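Local atomic coordinates of Pre-mRNA-processing-splicing factor 8 (Cryptococcus neoformans var. grubii serotype A, PDB entry 6MX6), a protein that probably excises itself from its host splicing factor by protein splicing, the chain described here being the intein embedded in Prp8. Residues T102-D105 and F106-P110; L32-G36 and T37-A41; L63-T66 and H67-L71; Y165-Y168 and D169-L173. All coordinates share one frame; numbering follows the deposited sequence.

Contact 3 lies nearest the probable splicing centre: it holds Thr-66 and His-69, whose side chains hydrogen-bond Cys-5 N. Contact 1 borders it, with centres about 10 Å apart, through Asp-104 OD2 to His-67 ND1 (2.7 Å) and Val-103 N to His-69 O (2.9 Å). Contacts 2 and 4 are two hairpin turns, likewise about 10 Å apart between centres, that pack where Leu-32 O meets Leu-166 CG at 3.6 Å. Contact 4 also reaches contact 3, Leu-173 CD2 lying 3.8 Å from Leu-63 CD1. Contacts 1 and 2 lie on opposite sides of the chain's centre, their centres about 27 Å apart.

Contact 1: residues T102-D105 and F106-P110; sequences TVDD and FVRLP
Val-107 N donates to Val-103 O at 2.8 Å in a short, N-capped helix, residues 103-108, that follows strand 96-102. Two further backbone bonds confirm the i to i+4 pattern: Phe-106 N to Thr-102 O (3.0 Å) and Arg-108 N to Asp-104 O (3.1 Å). Leu-109 N bonds Phe-106 O and, weakly, Asp-105 O. The N-cap bond runs from Asp-105 N to Thr-102 OG1 (3.2 Å) and is nearly straight, with an N-H...O angle of 163°.

Apolar contact occupies the inner side. Val-103 CG1 meets Val-107 CG2 at 4.0 Å, and both side chains, with Phe-106, pack on Ile-145 of strand 139-147.

Charge is grouped on another side. Asp-104 OD2 is hydrogen-bonded to His-67 ND1, while OD1 feels Arg-108 through charge alone. Arg-108 bends at chi3 (-73°), which folds its guanidinium back over the helix so that Asp-104 O lies 3.7 Å above the centre of one face. Arg-108 NH2 instead forms a salt bridge with Asp-105 OD1 at 3.2 Å, a weak hydrogen bond with the guanidinium and carboxylate planes 71° apart.

Contact 2: residues L32-G36 and T37-A41; sequences LGPDG and TSRTA
The guanidinium of Arg-39 has Gly-33 CA over one face, 3.6 Å above the plane and near its centre, while Asp-35 and Thr-37 stand at its edge. Pro-34 CD approaches NH2 obliquely. The carboxylate of Asp-35 is turned almost perpendicular to the guanidinium (86° between planes). The salt bridge from Arg-39 NH2 to Asp-35 OD1 is a long one, at 3.5 Å. Arg-39 NH1 gives two hydrogen bonds, to Thr-37 OG1 and Ser-38 O, each 3.0 Å away and each close to the guanidinium plane.

Asp-35 OD1 accepts twice from Thr-37, on the same face of the carboxylate: from N at 3.1 Å, well above the plane, and from OG1 at 2.8 Å, on the syn side but tilted out of the plane. The bond to N closes an Asx turn. With chi1 at 56°, the aspartate's CG sits between its own N and carbonyl carbon, which brings the carboxylate back over the following backbone. Thr-37 OG1 accepts from Arg-39 NH1 and donates to Asp-35 OD1, linking the two charged groups.

The backbone beneath is a type I turn, Gly-33 to Gly-36, with a G1 bulge: Gly-36 N bonds Gly-33 O, Gly-33 N bonds Thr-37 O at 2.9 Å, and Gly-36 takes a positive phi (100°). This hairpin joins strand 30-32, outermost in its four-stranded sheet, to strand 38-49. Arg-39 NE forms a further salt bridge with Asp-162, while Leu-32 and Pro-34 pack on Leu-166 and Leu-164 of strand 164-166.

Contact 3: residues L63-T66 and H67-L71; sequences LVCT and HNHIL
Cys-65 lies obliquely against the imidazole of His-69, SG approaching CD2 at 3.8 Å. The sulfur is 4.6 Å from the ring centroid and 55° off the ring normal, a slanting sulfur-aromatic contact. His-69 has CG anti to its backbone N (chi1 -175°), which brings the ring alongside Cys-65, with CD2 nearest the sulfur.

Thr-66 carries the polar part. Its OG1 donates to Asn-68 OD1 at 2.9 Å, and the same oxygen is hydrogen-bonded to Cys-5 N, so two partners fix the hydroxyl. The backbone closes a type I turn from Thr-66 to His-69 through His-69 N to Thr-66 O (3.0 Å). Thr-His-Asn-His is the TxxH signature of intein block B, in the Hint fold. Thr-66 OG1 and His-69 ND1, from the two signature residues, are both hydrogen-bonded to Cys-5 N, consistent with the role known for this motif in activating the N-terminal splice junction.

His-67, between them in sequence, has Asp-104 as the partner of its ND1. Asn-68 OD1 lies 4.1 Å above the plane of the His-67 ring, toward its rim. Farther from the turn, Leu-63 and Leu-71 run antiparallel alongside one another, touching at CD2 to CD2 (4.1 Å); Leu-63 also packs on Leu-6, and Leu-71 on Ile-54.

Contact 4: residues Y165-Y168 and D169-L173; sequences YLRY and DYLVL
Tyr-165 and Leu-173 form an antiparallel hydrogen-bonded pair, N to O in both directions (2.9 Å from Tyr-165 N to Leu-173 O), followed by the non-hydrogen-bonded pair Leu-166 and Val-172. On one face of this pairing, Leu-173 CB makes a CH-pi contact with the Tyr-165 ring, 3.8 Å from its centroid. On the other, Leu-166 CD2 meets Val-172 CG2 at 3.7 Å, while Leu-166 CD1 touches the edge of the Tyr-170 ring.

The motif is a beta hairpin, strands 164-166 and 172-174, closed by a type I turn from Arg-167 to Tyr-170 with a G1 bulge: Tyr-170 N bonds Arg-167 O, Arg-167 N bonds Leu-171 O, and Tyr-170 occupies the position of positive phi (71°).

Across the turn, Arg-167 bends at chi3 (74°), turning its guanidinium side-on to Asp-169. Arg-167 NE donates to Asp-169 OD1 at 2.9 Å and NH2 to OD2 at 2.6 Å, with the two planes 36° apart. Leu-171 CD2 covers one guanidinium face, 3.5 Å above its centre, and NH1 bonds Glu-61 O. Asp-169 CB sits over the centre of the Tyr-168 ring, a CH-pi contact, with the carboxylate nearly parallel to the ring. A water donates to Asp-169 OD2 and also hydrogen-bonds Tyr-168 OH, each at 2.8 Å.

Contact 1: residues T102-D105 and F106-P110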
loop_
_atom_site.group_PDB
_atom_site.type_symbol
_atom_site.label_atom_id
_atom_site.label_comp_id
_atom_site.label_asym_id
_atom_site.label_seq_id
_atom_site.Cartn_x
_atom_site.Cartn_y
_atom_site.Cartn_z
ATOM N N THR A 102 -3.094 -3.001 -10.073
ATOM C CA THR A 102 -1.780 -3.537 -9.761
ATOM C C THR A 102 -0.702 -2.541 -10.171
ATOM O O THR A 102 -0.900 -1.707 -11.060
ATOM C CB THR A 102 -1.540 -4.876 -10.463
ATOM O OG1 THR A 102 -1.432 -4.670 -11.878
ATOM C CG2 THR A 102 -2.667 -5.865 -10.149
ATOM N N VAL A 103 0.447 -2.635 -9.499
ATOM C CA VAL A 103 1.588 -1.796 -9.847
ATOM C C VAL A 103 1.974 -1.995 -11.311
ATOM O O VAL A 103 2.293 -1.031 -12.010
ATOM C CB VAL A 103 2.768 -2.070 -8.889
ATOM C CG1 VAL A 103 4.061 -1.533 -9.461
ATOM C CG2 VAL A 103 2.501 -1.469 -7.498
ATOM N N ASP A 104 1.927 -3.236 -11.810
ATOM C CA ASP A 104 2.297 -3.483 -13.210
ATOM C C ASP A 104 1.417 -2.679 -14.169
ATOM O O ASP A 104 1.913 -1.987 -15.081
ATOM C CB ASP A 104 2.178 -4.975 -13.526
ATOM C CG ASP A 104 3.476 -5.728 -13.327
ATOM O OD1 ASP A 104 4.558 -5.091 -13.338
ATOM O OD2 ASP A 104 3.408 -6.967 -13.160
ATOM N N ASP A 105 0.100 -2.753 -13.957
ATOM C CA ASP A 105 -0.846 -2.085 -14.840
ATOM C C ASP A 105 -0.739 -0.575 -14.717
ATOM O O ASP A 105 -0.845 0.143 -15.718
ATOM C CB ASP A 105 -2.269 -2.546 -14.531
ATOM C CG ASP A 105 -2.542 -3.973 -14.997
ATOM O OD1 ASP A 105 -1.882 -4.434 -15.952
ATOM O OD2 ASP A 105 -3.437 -4.628 -14.419
ATOM N N PHE A 106 -0.529 -0.075 -13.497
ATOM C CA PHE A 106 -0.394 1.362 -13.295
ATOM C C PHE A 106 0.869 1.891 -13.958
ATOM O O PHE A 106 0.845 2.925 -14.632
ATOM C CB PHE A 106 -0.387 1.676 -11.802
ATOM C CG PHE A 106 -0.323 3.140 -11.503
ATOM C CD1 PHE A 106 -1.474 3.912 -11.527
ATOM C CD2 PHE A 106 0.885 3.746 -11.202
ATOM C CE1 PHE A 106 -1.423 5.260 -11.242
ATOM C CE2 PHE A 106 0.942 5.097 -10.928
ATOM C CZ PHE A 106 -0.215 5.852 -10.949
ATOM N N VAL A 107 1.983 1.178 -13.775
ATOM C CA VAL A 107 3.255 1.558 -14.382
ATOM C C VAL A 107 3.109 1.677 -15.892
ATOM O O VAL A 107 3.685 2.579 -16.520
ATOM C CB VAL A 107 4.338 0.527 -14.000
ATOM C CG1 VAL A 107 5.447 0.480 -15.042
ATOM C CG2 VAL A 107 4.901 0.831 -12.632
ATOM N N ARG A 108 2.335 0.777 -16.500
ATOM C CA ARG A 108 2.250 0.823 -17.956
ATOM C C ARG A 108 1.278 1.872 -18.493
ATOM O O ARG A 108 1.286 2.127 -19.703
ATOM C CB ARG A 108 1.888 -0.562 -18.491
ATOM C CG ARG A 108 3.024 -1.548 -18.306
ATOM C CD ARG A 108 2.799 -2.818 -19.084
ATOM N NE ARG A 108 1.754 -3.629 -18.477
ATOM C CZ ARG A 108 1.985 -4.685 -17.705
ATOM N NH1 ARG A 108 3.233 -5.057 -17.446
ATOM N NH2 ARG A 108 0.967 -5.369 -17.196
ATOM N N LEU A 109 0.468 2.501 -17.642
ATOM C CA LEU A 109 -0.453 3.529 -18.110
ATOM C C LEU A 109 0.308 4.767 -18.583
ATOM O O LEU A 109 1.381 5.086 -18.065
ATOM C CB LEU A 109 -1.422 3.924 -17.001
ATOM C CG LEU A 109 -2.534 2.932 -16.665
ATOM C CD1 LEU A 109 -3.211 3.335 -15.355
ATOM C CD2 LEU A 109 -3.542 2.867 -17.799
ATOM N N PRO A 110 -0.223 5.488 -19.568
ATOM C CA PRO A 110 0.400 6.756 -19.950
ATOM C C PRO A 110 0.262 7.764 -18.822
ATOM O O PRO A 110 -0.708 7.742 -18.064
ATOM C CB PRO A 110 -0.380 7.184 -21.198
ATOM C CG PRO A 110 -1.659 6.449 -21.134
ATOM C CD PRO A 110 -1.421 5.184 -20.368
#

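Contact 2: residues L32-G36 and T37-A41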
loop_
_atom_site.group_PDB
_atom_site.type_symbol
_atom_site.label_atom_id
_atom_site.label_comp_id
_atom_site.label_asym_id
_atom_site.label_seq_id
_atom_site.Cartn_x
_atom_site.Cartn_y
_atom_site.Cartn_z
ATOM N N LEU A 32 -4.982 -2.749 11.653
ATOM C CA LEU A 32 -5.978 -1.691 11.687
ATOM C C LEU A 32 -6.521 -1.438 10.283
ATOM O O LEU A 32 -5.753 -1.180 9.348
ATOM C CB LEU A 32 -5.366 -0.427 12.280
ATOM C CG LEU A 32 -6.336 0.723 12.527
ATOM C CD1 LEU A 32 -7.567 0.225 13.267
ATOM C CD2 LEU A 32 -5.622 1.807 13.305
ATOM N N GLY A 33 -7.847 -1.510 10.141
ATOM C CA GLY A 33 -8.520 -1.179 8.903
ATOM C C GLY A 33 -8.768 0.309 8.766
ATOM O O GLY A 33 -8.664 1.088 9.720
ATOM N N PRO A 34 -9.115 0.724 7.547
ATOM C CA PRO A 34 -9.307 2.164 7.294
ATOM C C PRO A 34 -10.499 2.760 8.025
ATOM O O PRO A 34 -10.483 3.960 8.326
ATOM C CB PRO A 34 -9.485 2.228 5.771
ATOM C CG PRO A 34 -9.960 0.862 5.388
ATOM C CD PRO A 34 -9.280 -0.084 6.330
ATOM N N ASP A 35 -11.532 1.964 8.315
ATOM C CA ASP A 35 -12.683 2.420 9.089
ATOM C C ASP A 35 -12.457 2.351 10.594
ATOM O O ASP A 35 -13.352 2.737 11.354
ATOM C CB ASP A 35 -13.919 1.591 8.722
ATOM C CG ASP A 35 -13.699 0.096 8.905
ATOM O OD1 ASP A 35 -12.618 -0.305 9.391
ATOM O OD2 ASP A 35 -14.615 -0.684 8.569
ATOM N N GLY A 36 -11.307 1.855 11.046
ATOM C CA GLY A 36 -11.009 1.744 12.458
ATOM C C GLY A 36 -11.201 0.363 13.059
ATOM O O GLY A 36 -10.786 0.146 14.203
ATOM N N THR A 37 -11.801 -0.577 12.331
ATOM C CA THR A 37 -12.033 -1.910 12.870
ATOM C C THR A 37 -10.851 -2.834 12.569
ATOM O O THR A 37 -9.892 -2.470 11.885
ATOM C CB THR A 37 -13.332 -2.496 12.318
ATOM O OG1 THR A 37 -13.253 -2.593 10.889
ATOM C CG2 THR A 37 -14.512 -1.619 12.701
ATOM N N SER A 38 -10.932 -4.056 13.082
ATOM C CA SER A 38 -9.844 -5.014 12.995
ATOM C C SER A 38 -9.774 -5.672 11.622
ATOM O O SER A 38 -10.750 -5.733 10.870
ATOM C CB SER A 38 -9.994 -6.094 14.064
ATOM O OG SER A 38 -9.372 -5.690 15.265
ATOM N N ARG A 39 -8.581 -6.171 11.306
ATOM C CA ARG A 39 -8.325 -6.967 10.116
ATOM C C ARG A 39 -7.418 -8.114 10.524
ATOM O O ARG A 39 -6.462 -7.911 11.271
ATOM C CB ARG A 39 -7.649 -6.145 9.005
ATOM C CG ARG A 39 -8.460 -4.985 8.476
ATOM C CD ARG A 39 -9.600 -5.458 7.596
ATOM N NE ARG A 39 -10.249 -4.339 6.923
ATOM C CZ ARG A 39 -11.053 -3.469 7.524
ATOM N NH1 ARG A 39 -11.313 -3.587 8.820
ATOM N NH2 ARG A 39 -11.593 -2.476 6.830
ATOM N N THR A 40 -7.720 -9.317 10.063
ATOM C CA THR A 40 -6.900 -10.477 10.379
ATOM C C THR A 40 -5.973 -10.766 9.207
ATOM O O THR A 40 -6.415 -10.796 8.055
ATOM C CB THR A 40 -7.766 -11.701 10.689
ATOM O OG1 THR A 40 -8.531 -11.451 11.872
ATOM C CG2 THR A 40 -6.889 -12.917 10.926
ATOM N N ALA A 41 -4.694 -10.963 9.504
ATOM C CA ALA A 41 -3.699 -11.307 8.500
ATOM C C ALA A 41 -3.480 -12.813 8.471
ATOM O O ALA A 41 -3.514 -13.487 9.505
ATOM C CB ALA A 41 -2.374 -10.594 8.779
#

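Contact 3: residues L63-T66 and H67-L71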
loop_
_atom_site.group_PDB
_atom_site.type_symbol
_atom_site.label_atom_id
_atom_site.label_comp_id
_atom_site.label_asym_id
_atom_site.label_seq_id
_atom_site.Cartn_x
_atom_site.Cartn_y
_atom_site.Cartn_z
ATOM N N LEU A 63 6.546 4.400 -0.776
ATOM C CA LEU A 63 5.970 3.058 -0.714
ATOM C C LEU A 63 6.752 2.158 -1.660
ATOM O O LEU A 63 6.860 2.462 -2.848
ATOM C CB LEU A 63 4.491 3.078 -1.100
ATOM C CG LEU A 63 3.786 1.722 -1.095
ATOM C CD1 LEU A 63 3.764 1.153 0.335
ATOM C CD2 LEU A 63 2.382 1.850 -1.667
ATOM N N VAL A 64 7.296 1.051 -1.155
ATOM C CA VAL A 64 8.127 0.177 -1.985
ATOM C C VAL A 64 7.491 -1.206 -1.989
ATOM O O VAL A 64 7.266 -1.784 -0.922
ATOM C CB VAL A 64 9.582 0.118 -1.491
ATOM C CG1 VAL A 64 10.418 -0.719 -2.430
ATOM C CG2 VAL A 64 10.175 1.529 -1.376
ATOM N N CYS A 65 7.192 -1.730 -3.177
ATOM C CA CYS A 65 6.352 -2.923 -3.243
ATOM C C CYS A 65 6.571 -3.708 -4.532
ATOM O O CYS A 65 7.190 -3.236 -5.483
ATOM C CB CYS A 65 4.890 -2.535 -3.069
ATOM S SG CYS A 65 4.295 -1.458 -4.384
ATOM N N THR A 66 6.040 -4.929 -4.563
ATOM C CA THR A 66 6.262 -5.796 -5.713
ATOM C C THR A 66 5.435 -5.355 -6.916
ATOM O O THR A 66 4.451 -4.616 -6.801
ATOM C CB THR A 66 5.902 -7.254 -5.400
ATOM O OG1 THR A 66 4.552 -7.303 -4.926
ATOM C CG2 THR A 66 6.844 -7.828 -4.372
ATOM N N HIS A 67 5.828 -5.872 -8.086
ATOM C CA HIS A 67 5.152 -5.514 -9.327
ATOM C C HIS A 67 3.692 -5.954 -9.334
ATOM O O HIS A 67 2.865 -5.331 -10.004
ATOM C CB HIS A 67 5.888 -6.128 -10.522
ATOM C CG HIS A 67 5.833 -7.624 -10.557
ATOM N ND1 HIS A 67 4.964 -8.317 -11.374
ATOM C CD2 HIS A 67 6.529 -8.561 -9.868
ATOM C CE1 HIS A 67 5.130 -9.614 -11.190
ATOM N NE2 HIS A 67 6.073 -9.790 -10.281
ATOM N N ASN A 68 3.349 -7.015 -8.611
ATOM C CA ASN A 68 1.965 -7.474 -8.598
ATOM C C ASN A 68 1.179 -6.939 -7.411
ATOM O O ASN A 68 0.008 -7.297 -7.241
ATOM C CB ASN A 68 1.898 -9.013 -8.611
ATOM C CG ASN A 68 2.653 -9.642 -7.467
ATOM O OD1 ASN A 68 3.626 -9.088 -6.968
ATOM N ND2 ASN A 68 2.213 -10.823 -7.048
ATOM N N HIS A 69 1.790 -6.089 -6.594
ATOM C CA HIS A 69 1.074 -5.507 -5.473
ATOM C C HIS A 69 -0.077 -4.642 -5.974
ATOM O O HIS A 69 0.023 -3.985 -7.010
ATOM C CB HIS A 69 2.025 -4.684 -4.622
ATOM C CG HIS A 69 1.398 -4.141 -3.384
ATOM N ND1 HIS A 69 1.053 -4.937 -2.316
ATOM C CD2 HIS A 69 1.035 -2.880 -3.051
ATOM C CE1 HIS A 69 0.509 -4.189 -1.374
ATOM N NE2 HIS A 69 0.494 -2.936 -1.793
ATOM N N ILE A 70 -1.189 -4.668 -5.250
ATOM C CA ILE A 70 -2.389 -3.935 -5.642
ATOM C C ILE A 70 -2.403 -2.609 -4.897
ATOM O O ILE A 70 -2.328 -2.584 -3.668
ATOM C CB ILE A 70 -3.661 -4.741 -5.335
ATOM C CG1 ILE A 70 -3.667 -6.051 -6.124
ATOM C CG2 ILE A 70 -4.897 -3.909 -5.642
ATOM C CD1 ILE A 70 -4.715 -7.034 -5.645
ATOM N N LEU A 71 -2.499 -1.509 -5.637
ATOM C CA LEU A 71 -2.681 -0.181 -5.062
ATOM C C LEU A 71 -4.170 0.133 -4.962
ATOM O O LEU A 71 -4.912 -0.028 -5.937
ATOM C CB LEU A 71 -1.989 0.872 -5.926
ATOM C CG LEU A 71 -0.532 0.594 -6.286
ATOM C CD1 LEU A 71 -0.033 1.610 -7.311
ATOM C CD2 LEU A 71 0.336 0.617 -5.035
#

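Contact 4: residues Y165-Y168 and D169-L173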
loop_
_atom_site.group_PDB
_atom_site.type_symbol
_atom_site.label_atom_id
_atom_site.label_comp_id
_atom_site.label_asym_id
_atom_site.label_seq_id
_atom_site.Cartn_x
_atom_site.Cartn_y
_atom_site.Cartn_z
ATOM N N TYR A 165 -5.760 -2.192 4.920
ATOM C CA TYR A 165 -5.124 -1.991 6.215
ATOM C C TYR A 165 -4.297 -0.717 6.126
ATOM O O TYR A 165 -4.180 -0.108 5.060
ATOM C CB TYR A 165 -4.267 -3.197 6.625
ATOM C CG TYR A 165 -3.167 -3.524 5.634
ATOM C CD1 TYR A 165 -3.453 -4.142 4.424
ATOM C CD2 TYR A 165 -1.842 -3.209 5.912
ATOM C CE1 TYR A 165 -2.455 -4.425 3.517
ATOM C CE2 TYR A 165 -0.838 -3.499 5.015
ATOM C CZ TYR A 165 -1.147 -4.100 3.821
ATOM O OH TYR A 165 -0.145 -4.384 2.920
ATOM N N LEU A 166 -3.724 -0.305 7.252
ATOM C CA LEU A 166 -3.114 1.014 7.351
ATOM C C LEU A 166 -1.609 0.936 7.551
ATOM O O LEU A 166 -1.124 0.177 8.401
ATOM C CB LEU A 166 -3.738 1.813 8.495
ATOM C CG LEU A 166 -5.186 2.248 8.273
ATOM C CD1 LEU A 166 -5.618 3.191 9.389
ATOM C CD2 LEU A 166 -5.383 2.884 6.901
ATOM N N ARG A 167 -0.882 1.748 6.784
ATOM C CA ARG A 167 0.490 2.100 7.117
ATOM C C ARG A 167 0.495 2.995 8.356
ATOM O O ARG A 167 -0.530 3.553 8.750
ATOM C CB ARG A 167 1.159 2.816 5.935
ATOM C CG ARG A 167 2.689 2.717 5.891
ATOM C CD ARG A 167 3.259 3.192 4.552
ATOM N NE ARG A 167 3.211 4.649 4.412
ATOM C CZ ARG A 167 3.847 5.326 3.462
ATOM N NH1 ARG A 167 4.565 4.676 2.555
ATOM N NH2 ARG A 167 3.754 6.651 3.403
ATOM N N TYR A 168 1.673 3.132 8.969
ATOM C CA TYR A 168 1.783 3.867 10.227
ATOM C C TYR A 168 1.322 5.321 10.092
ATOM O O TYR A 168 0.869 5.919 11.076
ATOM C CB TYR A 168 3.226 3.809 10.734
ATOM C CG TYR A 168 4.105 4.826 10.046
ATOM C CD1 TYR A 168 4.570 4.609 8.754
ATOM C CD2 TYR A 168 4.439 6.016 10.672
ATOM C CE1 TYR A 168 5.361 5.549 8.114
ATOM C CE2 TYR A 168 5.227 6.959 10.044
ATOM C CZ TYR A 168 5.682 6.725 8.768
ATOM O OH TYR A 168 6.466 7.678 8.152
ATOM N N ASP A 169 1.430 5.908 8.897
ATOM C CA ASP A 169 0.961 7.261 8.626
ATOM C C ASP A 169 -0.435 7.280 8.014
ATOM O O ASP A 169 -0.813 8.270 7.378
ATOM C CB ASP A 169 1.944 8.003 7.710
ATOM C CG ASP A 169 2.081 7.352 6.338
ATOM O OD1 ASP A 169 1.533 6.249 6.128
ATOM O OD2 ASP A 169 2.736 7.947 5.457
ATOM N N TYR A 170 -1.194 6.193 8.167
ATOM C CA TYR A 170 -2.585 6.061 7.754
ATOM C C TYR A 170 -2.773 5.981 6.240
ATOM O O TYR A 170 -3.910 6.016 5.773
ATOM C CB TYR A 170 -3.446 7.191 8.342
ATOM C CG TYR A 170 -3.386 7.209 9.852
ATOM C CD1 TYR A 170 -4.067 6.262 10.602
ATOM C CD2 TYR A 170 -2.624 8.155 10.525
ATOM C CE1 TYR A 170 -4.005 6.265 11.990
ATOM C CE2 TYR A 170 -2.557 8.169 11.906
ATOM C CZ TYR A 170 -3.247 7.221 12.632
ATOM O OH TYR A 170 -3.180 7.236 14.007
ATOM N N LEU A 171 -1.695 5.850 5.460
ATOM C CA LEU A 171 -1.839 5.470 4.059
ATOM C C LEU A 171 -2.592 4.147 3.975
ATOM O O LEU A 171 -2.285 3.206 4.711
ATOM C CB LEU A 171 -0.464 5.344 3.398
ATOM C CG LEU A 171 -0.439 4.915 1.934
ATOM C CD1 LEU A 171 -1.062 5.975 1.058
ATOM C CD2 LEU A 171 0.993 4.621 1.497
ATOM N N VAL A 172 -3.586 4.081 3.097
ATOM C CA VAL A 172 -4.424 2.898 2.963
ATOM C C VAL A 172 -3.776 1.944 1.966
ATOM O O VAL A 172 -3.518 2.310 0.813
ATOM C CB VAL A 172 -5.852 3.264 2.533
ATOM C CG1 VAL A 172 -6.663 1.991 2.263
ATOM C CG2 VAL A 172 -6.528 4.120 3.615
ATOM N N LEU A 173 -3.539 0.713 2.408
ATOM C CA LEU A 173 -2.863 -0.325 1.647
ATOM C C LEU A 173 -3.818 -1.490 1.421
ATOM O O LEU A 173 -4.721 -1.736 2.227
ATOM C CB LEU A 173 -1.620 -0.816 2.400
ATOM C CG LEU A 173 -0.520 0.224 2.625
ATOM C CD1 LEU A 173 0.500 -0.294 3.633
ATOM C CD2 LEU A 173 0.128 0.613 1.286
HETATM O O HOH W 1 5.241 9.011 5.994
#